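Side-chain contacts in acyl-coenzyme A oxidase acox-1.2 (Caenorhabditis elegans, PDB 5K3J), which catalyses, with FAD as cofactor, the first, desaturating step in peroxisomal beta-oxidation of the side chains of ascaroside pheromones bound to coenzyme A: residues Gln441-Leu446 / Val514-Ser519; Val447-Leu452 / Pro463-Leu468. One frame throughout, in Å; residues are numbered along the deposited sequence.

Contact 1: Gln441-Leu446 / Val514-Ser519. With 6QA (~{S}-[2-[3-[[(2~{R})-4-[[[(2~{R},3~{S},4~{R},5~{R})-5-(6-aminopurin-9-yl)-4-oxidanyl-3-phosphonooxy-oxolan-2-yl]methoxy-oxidanyl-phosphoryl]oxy-oxidanyl-phosphoryl]oxy-3,3-dimethyl-2-oxidanyl-butanoyl]amino]propanoylamino]ethyl] 5-[(2~{R},3~{R},5~{R},6~{S})-6-methyl-3,5-bis(oxidanyl)oxan-2-yl]oxypentanethioate), chain E.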
# COMPACT_ATOMS: atom_id res chain seq x y z
N GLN A 441 1.90 -20.25 -12.11
CA GLN A 441 3.01 -21.11 -12.49
C GLN A 441 3.13 -22.30 -11.54
O GLN A 441 3.39 -23.42 -11.97
CB GLN A 441 4.32 -20.31 -12.50
CG GLN A 441 4.69 -19.76 -13.87
CD GLN A 441 5.28 -20.82 -14.78
OE1 GLN A 441 6.48 -21.06 -14.77
NE2 GLN A 441 4.43 -21.44 -15.58
N LEU A 442 2.94 -22.04 -10.25
CA LEU A 442 2.97 -23.10 -9.25
C LEU A 442 1.74 -23.99 -9.38
O LEU A 442 1.79 -25.19 -9.09
CB LEU A 442 3.04 -22.49 -7.84
CG LEU A 442 2.73 -23.39 -6.64
CD1 LEU A 442 3.67 -24.58 -6.58
CD2 LEU A 442 2.80 -22.59 -5.37
N ALA A 443 0.64 -23.40 -9.82
CA ALA A 443 -0.61 -24.13 -10.02
C ALA A 443 -0.46 -25.20 -11.09
O ALA A 443 -1.12 -26.24 -11.03
CB ALA A 443 -1.72 -23.17 -10.38
N ARG A 444 0.40 -24.94 -12.07
CA ARG A 444 0.68 -25.91 -13.12
C ARG A 444 1.46 -27.10 -12.56
O ARG A 444 1.27 -28.24 -12.98
CB ARG A 444 1.45 -25.27 -14.27
CG ARG A 444 0.60 -24.35 -15.13
CD ARG A 444 0.91 -24.56 -16.60
NE ARG A 444 -0.12 -23.99 -17.47
CZ ARG A 444 -0.73 -24.66 -18.44
NH1 ARG A 444 -1.65 -24.07 -19.19
NH2 ARG A 444 -0.41 -25.93 -18.67
N TYR A 445 2.33 -26.81 -11.60
CA TYR A 445 3.12 -27.85 -10.94
C TYR A 445 2.25 -28.62 -9.95
O TYR A 445 2.58 -29.73 -9.56
CB TYR A 445 4.32 -27.22 -10.24
CG TYR A 445 4.99 -28.03 -9.15
CD1 TYR A 445 5.99 -28.96 -9.46
CD2 TYR A 445 4.66 -27.84 -7.82
CE1 TYR A 445 6.62 -29.69 -8.45
CE2 TYR A 445 5.28 -28.57 -6.81
CZ TYR A 445 6.26 -29.49 -7.14
OH TYR A 445 6.87 -30.21 -6.14
N LEU A 446 1.13 -28.01 -9.57
CA LEU A 446 0.17 -28.65 -8.68
C LEU A 446 -0.78 -29.55 -9.46
O LEU A 446 -1.16 -30.62 -8.99
CB LEU A 446 -0.62 -27.60 -7.89
CG LEU A 446 0.16 -26.85 -6.81
CD1 LEU A 446 -0.77 -25.97 -5.98
CD2 LEU A 446 0.94 -27.81 -5.93
N VAL A 514 -8.32 -22.05 -22.62
CA VAL A 514 -9.56 -21.47 -22.10
C VAL A 514 -10.02 -22.21 -20.85
O VAL A 514 -10.50 -21.60 -19.90
CB VAL A 514 -10.68 -21.49 -23.17
CG1 VAL A 514 -11.99 -20.96 -22.59
CG2 VAL A 514 -10.26 -20.66 -24.37
N ALA A 515 -9.88 -23.53 -20.86
CA ALA A 515 -10.18 -24.34 -19.69
C ALA A 515 -9.30 -23.92 -18.51
O ALA A 515 -9.77 -23.84 -17.38
CB ALA A 515 -9.98 -25.81 -19.99
N TRP A 516 -8.04 -23.65 -18.80
CA TRP A 516 -7.11 -23.15 -17.79
C TRP A 516 -7.54 -21.78 -17.28
O TRP A 516 -7.51 -21.50 -16.08
CB TRP A 516 -5.69 -23.07 -18.35
CG TRP A 516 -4.71 -22.55 -17.36
CD1 TRP A 516 -4.22 -21.27 -17.28
CD2 TRP A 516 -4.11 -23.28 -16.29
NE1 TRP A 516 -3.34 -21.17 -16.22
CE2 TRP A 516 -3.26 -22.39 -15.60
CE3 TRP A 516 -4.20 -24.60 -15.84
CZ2 TRP A 516 -2.51 -22.78 -14.50
CZ3 TRP A 516 -3.45 -24.98 -14.75
CH2 TRP A 516 -2.62 -24.07 -14.09
N ASN A 517 -7.95 -20.92 -18.22
CA ASN A 517 -8.32 -19.55 -17.92
C ASN A 517 -9.54 -19.46 -17.00
O ASN A 517 -9.56 -18.67 -16.05
CB ASN A 517 -8.58 -18.79 -19.22
CG ASN A 517 -8.79 -17.30 -19.00
OD1 ASN A 517 -8.64 -16.79 -17.90
ND2 ASN A 517 -9.13 -16.59 -20.08
N LYS A 518 -10.54 -20.28 -17.28
CA LYS A 518 -11.79 -20.25 -16.52
C LYS A 518 -11.65 -20.79 -15.11
O LYS A 518 -12.49 -20.54 -14.25
CB LYS A 518 -12.88 -21.02 -17.27
CG LYS A 518 -13.42 -20.28 -18.48
CD LYS A 518 -14.59 -21.03 -19.09
CE LYS A 518 -15.39 -20.14 -20.02
NZ LYS A 518 -16.59 -20.83 -20.56
N SER A 519 -10.58 -21.54 -14.86
CA SER A 519 -10.34 -22.10 -13.54
C SER A 519 -9.19 -21.38 -12.83
O SER A 519 -8.75 -21.81 -11.77
CB SER A 519 -10.02 -23.59 -13.63
OG SER A 519 -8.86 -23.81 -14.40
P26 6QA E . 7.77 -18.80 -21.05
P29 6QA E . 6.86 -21.50 -22.04
P50 6QA E . 3.95 -26.43 -17.98
O01 6QA E . 14.59 -7.05 -4.19
C02 6QA E . 15.42 -7.57 -5.25
C03 6QA E . 15.15 -6.58 -6.40
O04 6QA E . 15.61 -7.04 -7.58
C05 6QA E . 14.81 -7.99 -8.22
C06 6QA E . 14.41 -7.42 -9.61
C07 6QA E . 14.27 -8.61 -10.58
C08 6QA E . 14.48 -8.12 -12.01
C09 6QA E . 13.30 -8.40 -12.84
S10 6QA E . 13.71 -9.27 -14.44
C11 6QA E . 12.73 -10.77 -14.73
C12 6QA E . 11.50 -10.92 -13.90
N13 6QA E . 10.42 -11.23 -14.77
C14 6QA E . 9.72 -12.49 -14.69
C15 6QA E . 8.53 -12.79 -15.67
C16 6QA E . 8.88 -14.10 -16.45
N17 6QA E . 7.73 -15.03 -16.50
C18 6QA E . 7.69 -16.01 -17.59
C19 6QA E . 6.53 -16.99 -17.67
O20 6QA E . 5.56 -16.63 -16.70
C21 6QA E . 6.99 -18.45 -17.42
C22 6QA E . 5.67 -19.30 -17.70
C23 6QA E . 7.53 -18.58 -15.96
C24 6QA E . 8.08 -18.97 -18.35
O25 6QA E . 7.54 -19.52 -19.57
O27 6QA E . 7.13 -17.41 -21.14
O28 6QA E . 7.06 -19.85 -22.19
O30 6QA E . 7.84 -22.16 -23.03
O31 6QA E . 7.13 -21.95 -20.45
C32 6QA E . 6.19 -22.64 -19.71
C33 6QA E . 6.67 -24.15 -19.63
O34 6QA E . 7.93 -24.21 -19.40
C35 6QA E . 8.20 -24.85 -17.93
N36 6QA E . 9.04 -23.92 -17.16
C37 6QA E . 8.89 -22.60 -17.09
N38 6QA E . 9.83 -22.05 -16.32
C39 6QA E . 10.64 -23.05 -15.87
C40 6QA E . 10.15 -24.24 -16.41
N41 6QA E . 10.78 -25.41 -16.11
C42 6QA E . 11.85 -25.41 -15.32
N43 6QA E . 12.35 -24.28 -14.78
C44 6QA E . 11.79 -23.10 -15.03
N45 6QA E . 12.34 -21.87 -14.45
C46 6QA E . 7.05 -25.06 -17.37
O47 6QA E . 6.95 -26.48 -16.90
C48 6QA E . 5.97 -24.80 -18.42
O49 6QA E . 5.34 -25.98 -18.82
O51 6QA E . 2.79 -26.39 -18.93
O52 6QA E . 3.70 -25.46 -16.81
O53 6QA E . 4.13 -27.81 -17.41
O54 6QA E . 5.45 -21.87 -22.42
O55 6QA E . 9.25 -18.69 -21.35
O56 6QA E . 8.56 -16.02 -18.42
O57 6QA E . 10.03 -13.33 -13.91
O58 6QA E . 12.20 -8.03 -12.44
O59 6QA E . 15.80 -5.30 -6.15
C60 6QA E . 17.21 -5.44 -5.95
C61 6QA E . 17.69 -4.01 -5.80
C62 6QA E . 17.51 -6.35 -4.73
C63 6QA E . 16.83 -7.65 -4.84
O64 6QA E . 18.96 -6.59 -4.65

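Contact 2: Val447-Leu452 / Pro463-Leu468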
# COMPACT_ATOMS: atom_id res chain seq x y z
N VAL A 447 -1.16 -29.11 -10.66
CA VAL A 447 -1.97 -29.93 -11.55
C VAL A 447 -1.20 -31.18 -11.94
O VAL A 447 -1.68 -32.29 -11.76
CB VAL A 447 -2.40 -29.18 -12.82
CG1 VAL A 447 -2.99 -30.14 -13.84
CG2 VAL A 447 -3.38 -28.07 -12.48
N LYS A 448 0.01 -30.98 -12.44
CA LYS A 448 0.85 -32.08 -12.88
C LYS A 448 1.18 -33.02 -11.72
O LYS A 448 1.35 -34.22 -11.92
CB LYS A 448 2.13 -31.56 -13.53
CG LYS A 448 3.25 -31.16 -12.57
CD LYS A 448 4.29 -32.28 -12.46
CE LYS A 448 5.39 -31.95 -11.47
NZ LYS A 448 6.31 -33.11 -11.30
N SER A 449 1.29 -32.47 -10.51
CA SER A 449 1.55 -33.29 -9.34
C SER A 449 0.33 -34.13 -9.02
O SER A 449 0.44 -35.33 -8.77
CB SER A 449 1.94 -32.43 -8.13
OG SER A 449 3.33 -32.13 -8.14
N VAL A 450 -0.84 -33.50 -9.04
CA VAL A 450 -2.10 -34.23 -8.94
C VAL A 450 -2.25 -35.15 -10.15
O VAL A 450 -2.50 -36.35 -10.00
CB VAL A 450 -3.32 -33.29 -8.86
CG1 VAL A 450 -4.61 -34.08 -9.00
CG2 VAL A 450 -3.30 -32.53 -7.56
N GLU A 451 -2.07 -34.59 -11.34
CA GLU A 451 -2.11 -35.37 -12.58
C GLU A 451 -0.95 -36.35 -12.63
O GLU A 451 -0.09 -36.26 -13.51
CB GLU A 451 -2.07 -34.48 -13.82
CG GLU A 451 -3.42 -33.92 -14.25
CD GLU A 451 -3.43 -33.54 -15.72
OE1 GLU A 451 -2.35 -33.20 -16.24
OE2 GLU A 451 -4.51 -33.58 -16.35
N LEU A 452 -0.94 -37.29 -11.69
CA LEU A 452 0.10 -38.31 -11.58
C LEU A 452 -0.37 -39.39 -10.63
O LEU A 452 0.40 -40.29 -10.28
CB LEU A 452 1.42 -37.71 -11.09
CG LEU A 452 2.49 -37.24 -12.09
CD1 LEU A 452 3.79 -36.94 -11.36
CD2 LEU A 452 2.70 -38.27 -13.18
N PRO A 463 9.27 -34.48 -1.99
CA PRO A 463 8.81 -34.42 -0.60
C PRO A 463 7.84 -33.26 -0.37
O PRO A 463 6.96 -33.35 0.48
CB PRO A 463 10.10 -34.22 0.19
CG PRO A 463 11.22 -34.56 -0.76
CD PRO A 463 10.71 -34.20 -2.11
N VAL A 464 8.02 -32.19 -1.14
CA VAL A 464 7.16 -31.02 -1.02
C VAL A 464 5.75 -31.36 -1.50
O VAL A 464 4.76 -30.89 -0.94
CB VAL A 464 7.71 -29.83 -1.84
CG1 VAL A 464 6.87 -28.59 -1.60
CG2 VAL A 464 9.16 -29.57 -1.49
N ALA A 465 5.66 -32.18 -2.55
CA ALA A 465 4.38 -32.54 -3.14
C ALA A 465 3.78 -33.79 -2.51
O ALA A 465 2.58 -34.03 -2.62
CB ALA A 465 4.53 -32.72 -4.64
N SER A 466 4.63 -34.58 -1.86
CA SER A 466 4.27 -35.86 -1.23
C SER A 466 2.89 -35.92 -0.60
O SER A 466 2.13 -36.86 -0.83
CB SER A 466 5.31 -36.21 -0.16
OG SER A 466 4.72 -36.99 0.87
N TYR A 467 2.56 -34.91 0.20
CA TYR A 467 1.34 -34.90 1.00
C TYR A 467 0.07 -34.94 0.15
O TYR A 467 -1.03 -35.14 0.68
CB TYR A 467 1.30 -33.66 1.90
CG TYR A 467 0.94 -32.38 1.17
CD1 TYR A 467 1.91 -31.65 0.50
CD2 TYR A 467 -0.36 -31.91 1.16
CE1 TYR A 467 1.58 -30.48 -0.17
CE2 TYR A 467 -0.70 -30.74 0.50
CZ TYR A 467 0.28 -30.03 -0.17
OH TYR A 467 -0.05 -28.87 -0.83
N LEU A 468 0.21 -34.74 -1.16
CA LEU A 468 -0.94 -34.73 -2.05
C LEU A 468 -1.46 -36.14 -2.34
O LEU A 468 -2.66 -36.33 -2.54
CB LEU A 468 -0.58 -34.03 -3.37
CG LEU A 468 -0.34 -32.52 -3.30
CD1 LEU A 468 0.21 -32.01 -4.62
CD2 LEU A 468 -1.61 -31.78 -2.93

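Contact 1: Gln441-Leu446 / Val514-Ser519
A cation-pi contact between Arg-444 and Trp-516 joins helix 435-450 to the short helix 512-518 beside the coenzyme A end of the bound ascaroside thioester. Arg-444 lies over one face of the indole: its CZ stands 4.3 Å from the centroid of the six-membered ring, only 12° off the ring normal. The guanidinium and ring planes are 32° apart. The aliphatic part of the arginine joins in, with CG 3.4 Å from Trp-516 CH2. The indole reaches across because Trp-516 CG is anti to its own backbone N (chi1 179°). The backbone carbon C of Ala-443 sits at the indole edge, and Ala-443 CB packs 3.9 Å from Trp-516 CH2. Phe-502 meets the indole edge-to-face, while Leu-440, Val-447 and Leu-523 add apolar cover. On the side away from the indole, O51 of the 3'-phosphate of 6QA lies obliquely to the guanidinium, 3.2 Å from Arg-444 NH2. One turn back, the amide of Gln-441 lies against the geminal methyls C22 and C23 of the pantetheine arm, and its OE1 is hydrogen-bonded to His-382. An alanine here has no guanidinium, which would probably leave this indole face without its cation and the 3'-phosphate without a nearby positive charge. Such an arginine, shared between an aromatic face and a phosphate, belongs here to the coenzyme A pocket of an acyl-CoA oxidase.

Contact 2: Val447-Leu452 / Pro463-Leu468
Ser-449, in the last turn of helix 435-450, meets Ala-465 and Leu-468 where the long connection to helix 481-507 folds back against the helix it has just left. The contact is small and buried, and no hydrogen bond crosses it. The serine side chain divides its two atoms between two partners: OG lies 3.7 Å from Ala-465 CB, and CB lies 3.9 Å from Leu-468 CD1. OG stands beside the backbone N, anti to the carbonyl carbon (chi1 -85°), and from there bonds back to Tyr-445 O, one turn earlier in its own helix. The hydroxyl is thus satisfied locally, and it presents itself to the methyl of Ala-465 merely as a neighbour in van der Waals contact. Ala-465 and Leu-468 come to the same side of their segment through a turn in which Leu-468 N is hydrogen-bonded to Ala-465 O at 2.9 Å. The CA-CB bonds of both point toward the helix. Tyr-467 serves other neighbours: its OH is hydrogen-bonded to His-530 of helix 520-543 and its backbone O to Arg-492 of helix 481-507, which ties the returning segment to two further helices. Leu-468 CG rests over one face of the Tyr-467 ring, offset toward its rim. On the helix side, Val-447 touches Thr-499 and Leu-523, and Val-450 touches Trp-496, so the end of helix 435-450 is also lined by the helices that follow. Glu-451 is the first residue past the helix to leave helical backbone geometry. The arrangement is that of an irregular interhelical connection doubling back along the end of its preceding helix, here within the all-helical C-terminal part of the acyl-CoA oxidase fold.

Both contacts use helix 435-450, one turn after another, with their centres about 14 Å apart. Contact 1 is partly buried and borders the ligand: a cation, an aromatic face and a phosphate set its chemistry. Contact 2 is fully buried and is made by small and aliphatic side chains, its hydroxyl being turned to the helix's own backbone. The two also differ in reach, since contact 1 brings in a helix far along the chain, whereas contact 2 closes a short return of the connection. They meet directly: Trp-516 CZ3 packs on Val-447 CG2 at 3.8 Å, and Tyr-445 OH lies 3.7 Å from Ala-465 CB.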